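Local coordinates for lysosome-associated membrane glycoprotein 1 (Mus musculus, PDB 5GV0) that is a heavily glycosylated protein of the lysosomal membrane, whose membrane-proximal luminal domain probably contributes to assembly of the protein, at residues 85-90 / 101-107; 55-59 / 71-75; 117-123 / 155-161. All coordinates share one frame; numbering follows the deposited sequence.

Contact 1 of 3, residues 85-90 / 101-107. With NAG (2-acetamido-2-deoxy-beta-D-glucopyranose), chain E; NAG (2-acetamido-2-deoxy-beta-D-glucopyranose), chain D; SO4 (sulfate ion), chain B.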
loop_
_atom_site.group_PDB
_atom_site.type_symbol
_atom_site.label_atom_id
_atom_site.label_comp_id
_atom_site.label_asym_id
_atom_site.label_seq_id
_atom_site.Cartn_x
_atom_site.Cartn_y
_atom_site.Cartn_z
ATOM N N GLN A 85 -7.411 -2.164 -3.348
ATOM C CA GLN A 85 -8.040 -2.022 -4.655
ATOM C C GLN A 85 -7.366 -0.954 -5.512
ATOM O O GLN A 85 -7.571 -0.908 -6.721
ATOM C CB GLN A 85 -9.540 -1.719 -4.499
ATOM C CG GLN A 85 -9.882 -0.385 -3.899
ATOM C CD GLN A 85 -11.380 -0.171 -3.809
ATOM O OE1 GLN A 85 -12.173 -0.962 -4.338
ATOM N NE2 GLN A 85 -11.779 0.897 -3.122
ATOM N N GLY A 86 -6.549 -0.103 -4.903
ATOM C CA GLY A 86 -5.954 0.969 -5.668
ATOM C C GLY A 86 -4.639 1.482 -5.134
ATOM O O GLY A 86 -4.377 1.421 -3.937
ATOM N N VAL A 87 -3.812 1.987 -6.044
ATOM C CA VAL A 87 -2.572 2.661 -5.701
ATOM C C VAL A 87 -2.474 3.963 -6.491
ATOM O O VAL A 87 -2.750 3.984 -7.694
ATOM C CB VAL A 87 -1.343 1.775 -6.009
ATOM C CG1 VAL A 87 -0.050 2.605 -6.066
ATOM C CG2 VAL A 87 -1.234 0.654 -4.989
ATOM N N ARG A 88 -2.108 5.043 -5.806
ATOM C CA ARG A 88 -1.809 6.320 -6.446
ATOM C C ARG A 88 -0.420 6.754 -6.028
ATOM O O ARG A 88 -0.105 6.746 -4.840
ATOM C CB ARG A 88 -2.811 7.414 -6.051
ATOM C CG ARG A 88 -4.257 7.138 -6.384
ATOM C CD ARG A 88 -5.061 8.438 -6.419
ATOM N NE ARG A 88 -5.345 8.985 -5.093
ATOM C CZ ARG A 88 -5.814 10.211 -4.883
ATOM N NH1 ARG A 88 -6.027 11.024 -5.910
ATOM N NH2 ARG A 88 -6.059 10.631 -3.649
ATOM N N LEU A 89 0.401 7.150 -6.991
ATOM C CA LEU A 89 1.734 7.642 -6.688
ATOM C C LEU A 89 1.999 8.975 -7.371
ATOM O O LEU A 89 1.859 9.092 -8.586
ATOM C CB LEU A 89 2.786 6.615 -7.119
ATOM C CG LEU A 89 4.247 7.046 -6.963
ATOM C CD1 LEU A 89 4.644 7.125 -5.496
ATOM C CD2 LEU A 89 5.161 6.100 -7.722
ATOM N N ASN A 90 2.368 9.981 -6.582
ATOM C CA ASN A 90 2.928 11.218 -7.116
ATOM C C ASN A 90 4.415 11.212 -6.827
ATOM O O ASN A 90 4.821 10.916 -5.703
ATOM C CB ASN A 90 2.301 12.459 -6.476
ATOM C CG ASN A 90 0.873 12.702 -6.912
ATOM O OD1 ASN A 90 0.370 12.089 -7.855
ATOM N ND2 ASN A 90 0.211 13.621 -6.213
ATOM N N PHE A 101 5.583 13.413 -12.086
ATOM C CA PHE A 101 4.602 12.557 -12.736
ATOM C C PHE A 101 3.709 11.862 -11.720
ATOM O O PHE A 101 3.964 11.906 -10.514
ATOM C CB PHE A 101 5.307 11.506 -13.595
ATOM C CG PHE A 101 6.220 10.621 -12.809
ATOM C CD1 PHE A 101 7.540 10.978 -12.616
ATOM C CD2 PHE A 101 5.752 9.450 -12.235
ATOM C CE1 PHE A 101 8.387 10.180 -11.881
ATOM C CE2 PHE A 101 6.595 8.646 -11.500
ATOM C CZ PHE A 101 7.915 9.012 -11.321
ATOM N N SER A 102 2.665 11.214 -12.226
ATOM C CA SER A 102 1.790 10.378 -11.412
ATOM C C SER A 102 1.577 9.041 -12.100
ATOM O O SER A 102 1.565 8.969 -13.323
ATOM C CB SER A 102 0.442 11.059 -11.163
ATOM O OG SER A 102 0.582 12.184 -10.316
ATOM N N ILE A 103 1.431 7.989 -11.301
ATOM C CA ILE A 103 1.057 6.665 -11.793
ATOM C C ILE A 103 -0.041 6.143 -10.886
ATOM O O ILE A 103 0.057 6.258 -9.667
ATOM C CB ILE A 103 2.238 5.675 -11.787
ATOM C CG1 ILE A 103 3.379 6.190 -12.669
ATOM C CG2 ILE A 103 1.759 4.295 -12.263
ATOM C CD1 ILE A 103 4.698 5.450 -12.453
ATOM N N SER A 104 -1.102 5.598 -11.468
ATOM C CA SER A 104 -2.164 5.029 -10.662
ATOM C C SER A 104 -2.686 3.725 -11.234
ATOM O O SER A 104 -2.446 3.390 -12.399
ATOM C CB SER A 104 -3.324 6.012 -10.525
ATOM O OG SER A 104 -3.893 6.292 -11.788
ATOM N N ASN A 105 -3.391 2.976 -10.396
ATOM C CA ASN A 105 -4.185 1.845 -10.867
ATOM C C ASN A 105 -5.227 1.555 -9.816
ATOM O O ASN A 105 -4.876 1.216 -8.684
ATOM C CB ASN A 105 -3.310 0.610 -11.129
ATOM C CG ASN A 105 -4.066 -0.503 -11.845
ATOM O OD1 ASN A 105 -5.282 -0.625 -11.726
ATOM N ND2 ASN A 105 -3.342 -1.320 -12.612
ATOM N N HIS A 106 -6.496 1.720 -10.172
ATOM C CA HIS A 106 -7.585 1.516 -9.218
ATOM C C HIS A 106 -8.373 0.263 -9.544
ATOM O O HIS A 106 -9.550 0.148 -9.200
ATOM C CB HIS A 106 -8.504 2.740 -9.192
ATOM C CG HIS A 106 -7.812 3.990 -8.757
ATOM N ND1 HIS A 106 -7.586 4.290 -7.431
ATOM C CD2 HIS A 106 -7.265 5.003 -9.470
ATOM C CE1 HIS A 106 -6.943 5.441 -7.345
ATOM N NE2 HIS A 106 -6.737 5.895 -8.569
ATOM N N SER A 107 -7.699 -0.685 -10.191
ATOM C CA SER A 107 -8.296 -1.970 -10.522
ATOM C C SER A 107 -7.460 -3.120 -9.955
ATOM O O SER A 107 -7.193 -4.118 -10.630
ATOM C CB SER A 107 -8.449 -2.107 -12.038
ATOM O OG SER A 107 -9.365 -3.141 -12.369
HETATM C C1 NAG E . -1.154 13.980 -6.483
HETATM C C2 NAG E . -2.020 13.664 -5.264
HETATM C C3 NAG E . -3.459 14.115 -5.504
HETATM C C4 NAG E . -3.496 15.576 -5.937
HETATM C C5 NAG E . -2.571 15.788 -7.129
HETATM C C6 NAG E . -2.476 17.236 -7.551
HETATM C C7 NAG E . -1.491 11.748 -3.815
HETATM C C8 NAG E . -1.505 10.256 -3.688
HETATM N N2 NAG E . -1.973 12.243 -4.960
HETATM O O3 NAG E . -4.200 13.957 -4.301
HETATM O O4 NAG E . -4.821 15.941 -6.303
HETATM O O5 NAG E . -1.244 15.367 -6.785
HETATM O O6 NAG E . -1.765 18.009 -6.593
HETATM O O7 NAG E . -1.067 12.474 -2.920
HETATM C C1 NAG D . -3.980 -2.409 -13.308
HETATM C C2 NAG D . -3.626 -2.605 -14.780
HETATM C C3 NAG D . -4.473 -3.731 -15.359
HETATM C C4 NAG D . -4.321 -4.997 -14.526
HETATM C C5 NAG D . -4.601 -4.695 -13.056
HETATM C C6 NAG D . -4.341 -5.874 -12.146
HETATM C C7 NAG D . -2.799 -0.704 -16.110
HETATM C C8 NAG D . -3.185 0.509 -16.903
HETATM N N2 NAG D . -3.809 -1.387 -15.555
HETATM O O3 NAG D . -4.092 -3.976 -16.707
HETATM O O4 NAG D . -5.262 -5.965 -14.977
HETATM O O5 NAG D . -3.752 -3.626 -12.604
HETATM O O6 NAG D . -3.051 -6.424 -12.373
HETATM O O7 NAG D . -1.625 -1.038 -15.973
HETATM S S SO4 B . -7.772 14.112 -4.223
HETATM O O1 SO4 B . -7.859 13.310 -3.005
HETATM O O2 SO4 B . -9.093 14.184 -4.841
HETATM O O3 SO4 B . -7.312 15.459 -3.897
HETATM O O4 SO4 B . -6.832 13.494 -5.155
#

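Contact 2 of 3, residues 55-59 / 71-75. With SO4 (sulfate ion), chain C.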
loop_
_atom_site.group_PDB
_atom_site.type_symbol
_atom_site.label_atom_id
_atom_site.label_comp_id
_atom_site.label_asym_id
_atom_site.label_seq_id
_atom_site.Cartn_x
_atom_site.Cartn_y
_atom_site.Cartn_z
ATOM N N ILE A 55 -17.208 3.410 4.611
ATOM C CA ILE A 55 -17.713 2.045 4.524
ATOM C C ILE A 55 -17.468 1.418 3.150
ATOM O O ILE A 55 -17.677 0.221 2.981
ATOM C CB ILE A 55 -19.214 1.969 4.855
ATOM C CG1 ILE A 55 -20.016 2.889 3.936
ATOM C CG2 ILE A 55 -19.458 2.317 6.317
ATOM C CD1 ILE A 55 -21.503 2.865 4.211
ATOM N N ASN A 56 -17.015 2.210 2.180
ATOM C CA ASN A 56 -16.664 1.671 0.859
ATOM C C ASN A 56 -15.190 1.852 0.530
ATOM O O ASN A 56 -14.613 1.068 -0.235
ATOM C CB ASN A 56 -17.501 2.323 -0.247
ATOM C CG ASN A 56 -18.984 2.069 -0.082
ATOM O OD1 ASN A 56 -19.437 0.927 -0.136
ATOM N ND2 ASN A 56 -19.748 3.136 0.116
ATOM N N LEU A 57 -14.590 2.885 1.112
ATOM C CA LEU A 57 -13.218 3.257 0.800
ATOM C C LEU A 57 -12.437 3.636 2.041
ATOM O O LEU A 57 -12.857 4.502 2.810
ATOM C CB LEU A 57 -13.197 4.425 -0.186
ATOM C CG LEU A 57 -11.835 5.062 -0.467
ATOM C CD1 LEU A 57 -10.957 4.115 -1.270
ATOM C CD2 LEU A 57 -11.995 6.389 -1.197
ATOM N N VAL A 58 -11.283 3.001 2.214
ATOM C CA VAL A 58 -10.349 3.335 3.286
ATOM C C VAL A 58 -9.013 3.676 2.650
ATOM O O VAL A 58 -8.554 2.949 1.765
ATOM C CB VAL A 58 -10.192 2.162 4.282
ATOM C CG1 VAL A 58 -8.973 2.348 5.169
ATOM C CG2 VAL A 58 -11.445 2.016 5.123
ATOM N N THR A 59 -8.384 4.770 3.067
ATOM C CA THR A 59 -7.116 5.152 2.446
ATOM C C THR A 59 -5.998 5.308 3.450
ATOM O O THR A 59 -6.225 5.608 4.630
ATOM C CB THR A 59 -7.224 6.473 1.658
ATOM O OG1 THR A 59 -7.408 7.565 2.572
ATOM C CG2 THR A 59 -8.366 6.431 0.655
ATOM N N LEU A 71 -2.544 4.245 -0.724
ATOM C CA LEU A 71 -3.148 2.931 -0.857
ATOM C C LEU A 71 -4.632 3.077 -0.619
ATOM O O LEU A 71 -5.057 3.743 0.335
ATOM C CB LEU A 71 -2.552 1.947 0.141
ATOM C CG LEU A 71 -1.036 1.828 0.145
ATOM C CD1 LEU A 71 -0.607 0.798 1.174
ATOM C CD2 LEU A 71 -0.536 1.464 -1.243
ATOM N N GLN A 72 -5.430 2.467 -1.483
ATOM C CA GLN A 72 -6.875 2.504 -1.334
ATOM C C GLN A 72 -7.386 1.096 -1.121
ATOM O O GLN A 72 -7.057 0.189 -1.879
ATOM C CB GLN A 72 -7.531 3.143 -2.562
ATOM C CG GLN A 72 -6.992 4.525 -2.867
ATOM C CD GLN A 72 -7.932 5.367 -3.705
ATOM O OE1 GLN A 72 -8.843 4.852 -4.349
ATOM N NE2 GLN A 72 -7.717 6.677 -3.693
ATOM N N PHE A 73 -8.165 0.916 -0.064
ATOM C CA PHE A 73 -8.740 -0.377 0.263
ATOM C C PHE A 73 -10.237 -0.341 0.005
ATOM O O PHE A 73 -10.902 0.664 0.265
ATOM C CB PHE A 73 -8.460 -0.748 1.723
ATOM C CG PHE A 73 -7.009 -0.976 2.011
ATOM C CD1 PHE A 73 -6.168 0.091 2.292
ATOM C CD2 PHE A 73 -6.479 -2.252 1.971
ATOM C CE1 PHE A 73 -4.814 -0.118 2.539
ATOM C CE2 PHE A 73 -5.132 -2.466 2.216
ATOM C CZ PHE A 73 -4.302 -1.403 2.499
ATOM N N GLY A 74 -10.756 -1.442 -0.519
ATOM C CA GLY A 74 -12.172 -1.569 -0.772
ATOM C C GLY A 74 -12.711 -2.808 -0.110
ATOM O O GLY A 74 -11.969 -3.644 0.401
ATOM N N MET A 75 -14.026 -2.929 -0.110
ATOM C CA MET A 75 -14.622 -4.154 0.362
ATOM C C MET A 75 -15.985 -4.343 -0.240
ATOM O O MET A 75 -16.645 -3.396 -0.664
ATOM C CB MET A 75 -14.709 -4.175 1.885
ATOM C CG MET A 75 -15.571 -3.116 2.490
ATOM S SD MET A 75 -16.209 -3.801 4.013
ATOM C CE MET A 75 -17.594 -4.747 3.400
HETATM S S SO4 C . -17.535 5.865 1.792
HETATM O O1 SO4 C . -18.396 5.656 2.951
HETATM O O2 SO4 C . -18.304 5.619 0.574
HETATM O O3 SO4 C . -17.048 7.241 1.776
HETATM O O4 SO4 C . -16.413 4.929 1.862
HETATM O O HOH W 1 -15.659 -0.987 -1.584
HETATM O O HOH W 2 -18.211 -1.484 -0.716
#

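Contact 3 of 3, residues 117-123 / 155-161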
loop_
_atom_site.group_PDB
_atom_site.type_symbol
_atom_site.label_atom_id
_atom_site.label_comp_id
_atom_site.label_asym_id
_atom_site.label_seq_id
_atom_site.Cartn_x
_atom_site.Cartn_y
_atom_site.Cartn_z
ATOM N N ASN A 117 -10.992 -10.213 10.095
ATOM C CA ASN A 117 -9.721 -10.912 10.201
ATOM C C ASN A 117 -8.631 -10.011 9.656
ATOM O O ASN A 117 -8.921 -8.987 9.044
ATOM C CB ASN A 117 -9.745 -12.231 9.426
ATOM C CG ASN A 117 -10.513 -13.320 10.139
ATOM O OD1 ASN A 117 -10.882 -13.182 11.300
ATOM N ND2 ASN A 117 -10.744 -14.429 9.443
ATOM N N SER A 118 -7.378 -10.388 9.872
ATOM C CA SER A 118 -6.267 -9.661 9.258
ATOM C C SER A 118 -5.570 -10.500 8.191
ATOM O O SER A 118 -5.565 -11.735 8.252
ATOM C CB SER A 118 -5.259 -9.209 10.327
ATOM O OG SER A 118 -4.718 -10.298 11.065
ATOM N N TYR A 119 -5.026 -9.814 7.192
ATOM C CA TYR A 119 -4.201 -10.442 6.166
ATOM C C TYR A 119 -2.764 -10.416 6.636
ATOM O O TYR A 119 -2.301 -9.382 7.104
ATOM C CB TYR A 119 -4.324 -9.710 4.823
ATOM C CG TYR A 119 -3.406 -10.253 3.746
ATOM C CD1 TYR A 119 -3.790 -11.335 2.969
ATOM C CD2 TYR A 119 -2.157 -9.689 3.510
ATOM C CE1 TYR A 119 -2.956 -11.846 1.989
ATOM C CE2 TYR A 119 -1.315 -10.195 2.531
ATOM C CZ TYR A 119 -1.725 -11.269 1.773
ATOM O OH TYR A 119 -0.894 -11.779 0.790
ATOM N N LYS A 120 -2.057 -11.533 6.505
ATOM C CA LYS A 120 -0.645 -11.575 6.872
ATOM C C LYS A 120 0.165 -12.338 5.833
ATOM O O LYS A 120 -0.246 -13.403 5.367
ATOM C CB LYS A 120 -0.461 -12.211 8.252
ATOM C CG LYS A 120 0.975 -12.143 8.770
ATOM C CD LYS A 120 1.085 -12.691 10.183
ATOM C CE LYS A 120 2.527 -12.657 10.663
ATOM N NZ LYS A 120 2.690 -13.340 11.976
ATOM N N CYS A 121 1.321 -11.795 5.469
ATOM C CA CYS A 121 2.204 -12.492 4.551
ATOM C C CYS A 121 3.635 -12.018 4.735
ATOM O O CYS A 121 3.888 -10.820 4.798
ATOM C CB CYS A 121 1.749 -12.277 3.109
ATOM S SG CYS A 121 2.552 -13.416 1.931
ATOM N N ASN A 122 4.562 -12.969 4.829
ATOM C CA ASN A 122 5.987 -12.675 4.969
ATOM C C ASN A 122 6.751 -13.006 3.691
ATOM O O ASN A 122 7.981 -12.953 3.652
ATOM C CB ASN A 122 6.574 -13.452 6.150
ATOM C CG ASN A 122 6.067 -12.950 7.485
ATOM O OD1 ASN A 122 6.084 -11.750 7.755
ATOM N ND2 ASN A 122 5.600 -13.865 8.324
ATOM N N THR A 123 6.008 -13.367 2.651
ATOM C CA THR A 123 6.582 -13.638 1.338
ATOM C C THR A 123 6.398 -12.406 0.467
ATOM O O THR A 123 5.285 -11.923 0.298
ATOM C CB THR A 123 5.922 -14.857 0.662
ATOM O OG1 THR A 123 6.125 -16.019 1.473
ATOM C CG2 THR A 123 6.529 -15.112 -0.716
ATOM N N VAL A 155 -5.556 -14.157 12.103
ATOM C CA VAL A 155 -4.702 -14.085 10.924
ATOM C C VAL A 155 -5.104 -15.026 9.789
ATOM O O VAL A 155 -5.306 -16.227 9.994
ATOM C CB VAL A 155 -3.239 -14.389 11.309
ATOM C CG1 VAL A 155 -2.386 -14.622 10.076
ATOM C CG2 VAL A 155 -2.673 -13.253 12.149
ATOM N N GLU A 156 -5.221 -14.464 8.588
ATOM C CA GLU A 156 -5.307 -15.259 7.374
ATOM C C GLU A 156 -3.967 -15.136 6.675
ATOM O O GLU A 156 -3.654 -14.105 6.087
ATOM C CB GLU A 156 -6.456 -14.792 6.477
ATOM C CG GLU A 156 -7.800 -14.830 7.186
ATOM C CD GLU A 156 -8.984 -14.609 6.270
ATOM O OE1 GLU A 156 -8.806 -14.065 5.158
ATOM O OE2 GLU A 156 -10.101 -14.992 6.668
ATOM N N GLU A 157 -3.158 -16.183 6.766
ATOM C CA GLU A 157 -1.792 -16.130 6.263
ATOM C C GLU A 157 -1.727 -16.598 4.818
ATOM O O GLU A 157 -2.335 -17.609 4.462
ATOM C CB GLU A 157 -0.874 -16.979 7.140
ATOM C CG GLU A 157 0.610 -16.743 6.899
ATOM C CD GLU A 157 1.477 -17.241 8.045
ATOM O OE1 GLU A 157 1.039 -18.150 8.781
ATOM O OE2 GLU A 157 2.598 -16.715 8.216
ATOM N N CYS A 158 -0.993 -15.859 3.987
ATOM C CA CYS A 158 -0.805 -16.237 2.589
ATOM C C CYS A 158 -0.265 -17.664 2.485
ATOM O O CYS A 158 0.559 -18.090 3.292
ATOM C CB CYS A 158 0.132 -15.256 1.886
ATOM S SG CYS A 158 1.822 -15.223 2.534
ATOM N N VAL A 159 -0.756 -18.398 1.492
ATOM C CA VAL A 159 -0.385 -19.796 1.302
ATOM C C VAL A 159 1.126 -19.958 1.140
ATOM O O VAL A 159 1.714 -20.929 1.624
ATOM C CB VAL A 159 -1.117 -20.393 0.077
ATOM C CG1 VAL A 159 -0.693 -21.828 -0.167
ATOM C CG2 VAL A 159 -2.624 -20.310 0.276
ATOM N N GLN A 160 1.750 -18.977 0.496
ATOM C CA GLN A 160 3.174 -19.023 0.183
ATOM C C GLN A 160 4.074 -19.068 1.418
ATOM O O GLN A 160 5.234 -19.478 1.327
ATOM C CB GLN A 160 3.557 -17.819 -0.685
ATOM C CG GLN A 160 2.916 -17.806 -2.069
ATOM C CD GLN A 160 1.547 -17.148 -2.090
ATOM O OE1 GLN A 160 0.877 -17.031 -1.062
ATOM N NE2 GLN A 160 1.126 -16.709 -3.272
ATOM N N ASP A 161 3.546 -18.650 2.566
ATOM C CA ASP A 161 4.308 -18.685 3.812
ATOM C C ASP A 161 4.438 -20.109 4.343
ATOM O O ASP A 161 5.193 -20.362 5.280
ATOM C CB ASP A 161 3.660 -17.797 4.880
ATOM C CG ASP A 161 4.060 -16.339 4.757
ATOM O OD1 ASP A 161 4.879 -16.011 3.876
ATOM O OD2 ASP A 161 3.557 -15.521 5.557
#

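Contact 1 of 3, residues 85-90 / 101-107
Val87 and Leu89 pair with Asn105 and Ile103 as antiparallel hydrogen-bonded pairs, the strand axes 4.8 Å apart and 177° from one another, with the non-hydrogen-bonded pairs Arg88-Ser104 and Asn90-Ser102 between and beyond them. Each hydrogen-bonded pair is closed by two N-H...O bonds, the shortest from Leu89 N to Ile103 O at 2.8 Å. Val87, Leu89 and Ile103 share one face, where apolar branched side chains suit the interior: they pack against Leu133 and Leu135 of strand 133-138 and Leu25 and Ile27 of strand 14-30. Asn105 points to that face too, at its end, where ND2 bonds to Val129 O and carries a sugar; OD1 accepts from Ser107 N at 2.9 Å, closing an Asx turn within an Asn-X-Ser sequon. The other face is polar. Asn90 OD1 lies only 2.5 Å from Ser102 OG, a bond whose extreme shortness deserves caution, while Asn90 ND2 carries another N-acetylglucosamine. The Arg88 stem comes alongside the His106 ring, CD in plane at its edge and CG oblique, 3.3 Å from His106 CE1; guanidinium and imidazole planes stand 50° apart. After a bend at chi3 (-75°), a sulfate, probably from the crystallisation liquor, lies in plane at the guanidinium edge, Arg88 NH1 to its O4 2.7 Å. The Asn90 sugar's acetamido group covers one guanidinium face, and Glu70 forms a salt bridge with NH2. One sugar leaves from each face of this beta hairpin, whose apolar side chains pack on the second sheet, consistent with the two-sheet, beta-prism-like fold known for LAMP luminal domains.

Contact 2 of 3, residues 55-59 / 71-75
Val58 and Phe73 form the tight part of this contact, an antiparallel hydrogen-bonded pair on strands whose N-to-C directions differ by 154°. Val58 N reaches Phe73 O at 3.1 Å, and Phe73 N returns the bond to Val58 O at 2.8 Å, both nearly straight at the hydrogen. The same Val58 O lies in the plane of the Phe73 ring at its edge, 3.8 Å from CD1; with chi1 at -66° the ring swings beside its own backbone N, which brings that edge to the carbonyl. On the other face, Leu57 CD1 lies against Gln72 CB at 3.8 Å and, equally near, its OE1, while Gln72 NE2 bonds to Glu70.

Toward Asn56 and Met75 the two chains separate and water takes over. One water accepts from Met75 N and donates to Asn56 O, 2.7 Å from the water oxygen, and a second bridges Met75 O and Asn56 OD1. A sulfate, probably from the crystallisation liquor, sits at this end of the contact: the successive backbone N atoms of Ile55, Asn56 and Leu57 all donate to it, the last two to O4, and Asn56 ND2 donates to O2 at 2.9 Å. A short polar amide suits such a place, able to serve anion and water together.

Strand 67-76 is central here, bonded to strand 57-64 along one edge and to strand 81-92 along the other, while Val58 and Phe73 press on Leu17 of strand 14-30 and Phe73 also on Val142 and Ala144 of strand 140-144.

Contact 3 of 3, residues 117-123 / 155-161
Cys121 and Cys158 join two parallel strands through a disulfide, SG to SG 2.0 Å with a right-handed torsion of 77°, at the end of the pairing of 118-121 with 155-157. Parallel pairing shows in the ladder: Glu156 N donates to Ser118 O, Glu156 O accepts from Lys120 N, and Cys158 N donates to Lys120 O, while the strand axes cross at -38°. Cysteine is well placed here: just past the last bridge, Lys120-Glu157, the disulfide ties the end of strand 155-157 covalently to strand 118-121.

Glu156 extends from the face it shares with Tyr119 and crosses Asn117 at about a right angle. Its CB lies 3.6 Å from Ser118 O. CG sits beside the neighbouring amide, 3.7 Å from Asn117 ND2, and the chain then extends so that CD lies 3.6 Å from the same Asn117 ND2. At the tip OE2 accepts a hydrogen bond from Asn117 ND2 at 2.9 Å; the bond is nearly straight and lies in the amide plane, and the donor lies above the carboxylate plane, the two flat groups being turned 70° apart. Thr114 OG1 also bonds to OE2, so two donors grip this oxygen and hold the group in place.

On the opposite face Val155 CG1 packs on the methylene stem of Lys120, 3.6 Å from CB, which suits a residue whose apolar chain lies along the surface. Beyond the disulfide the chain enters a 3-10 turn, and Asp161 reaches back across the end of strand 118-121. Its OD2 uses the syn lone pair for Asn122 N at 2.8 Å, while Thr123 OG1 donates to OD1 at 2.7 Å, nearly along the C-O axis.

How the contacts relate
Contacts 1 and 2 belong to one antiparallel sheet and touch directly: strand 67-76 of contact 2 borders strand 81-92 of contact 1, and Gln72 faces both Gln85 and Gly86 in a classic beta bulge. Contact 3 lies apart, in the mixed sheet, its centre about 24 Å from that of contact 1 and 19 Å from that of contact 2. All three are partly buried, and each has a polar side. In contacts 1 and 2 the buried apolar side chains meet the mixed sheet, while glycans, sulfates and waters gather at the ends and outer sides of the pairings. Contact 3, further from the centre of the chain, relies on a disulfide and on carboxylates that accept several bonds.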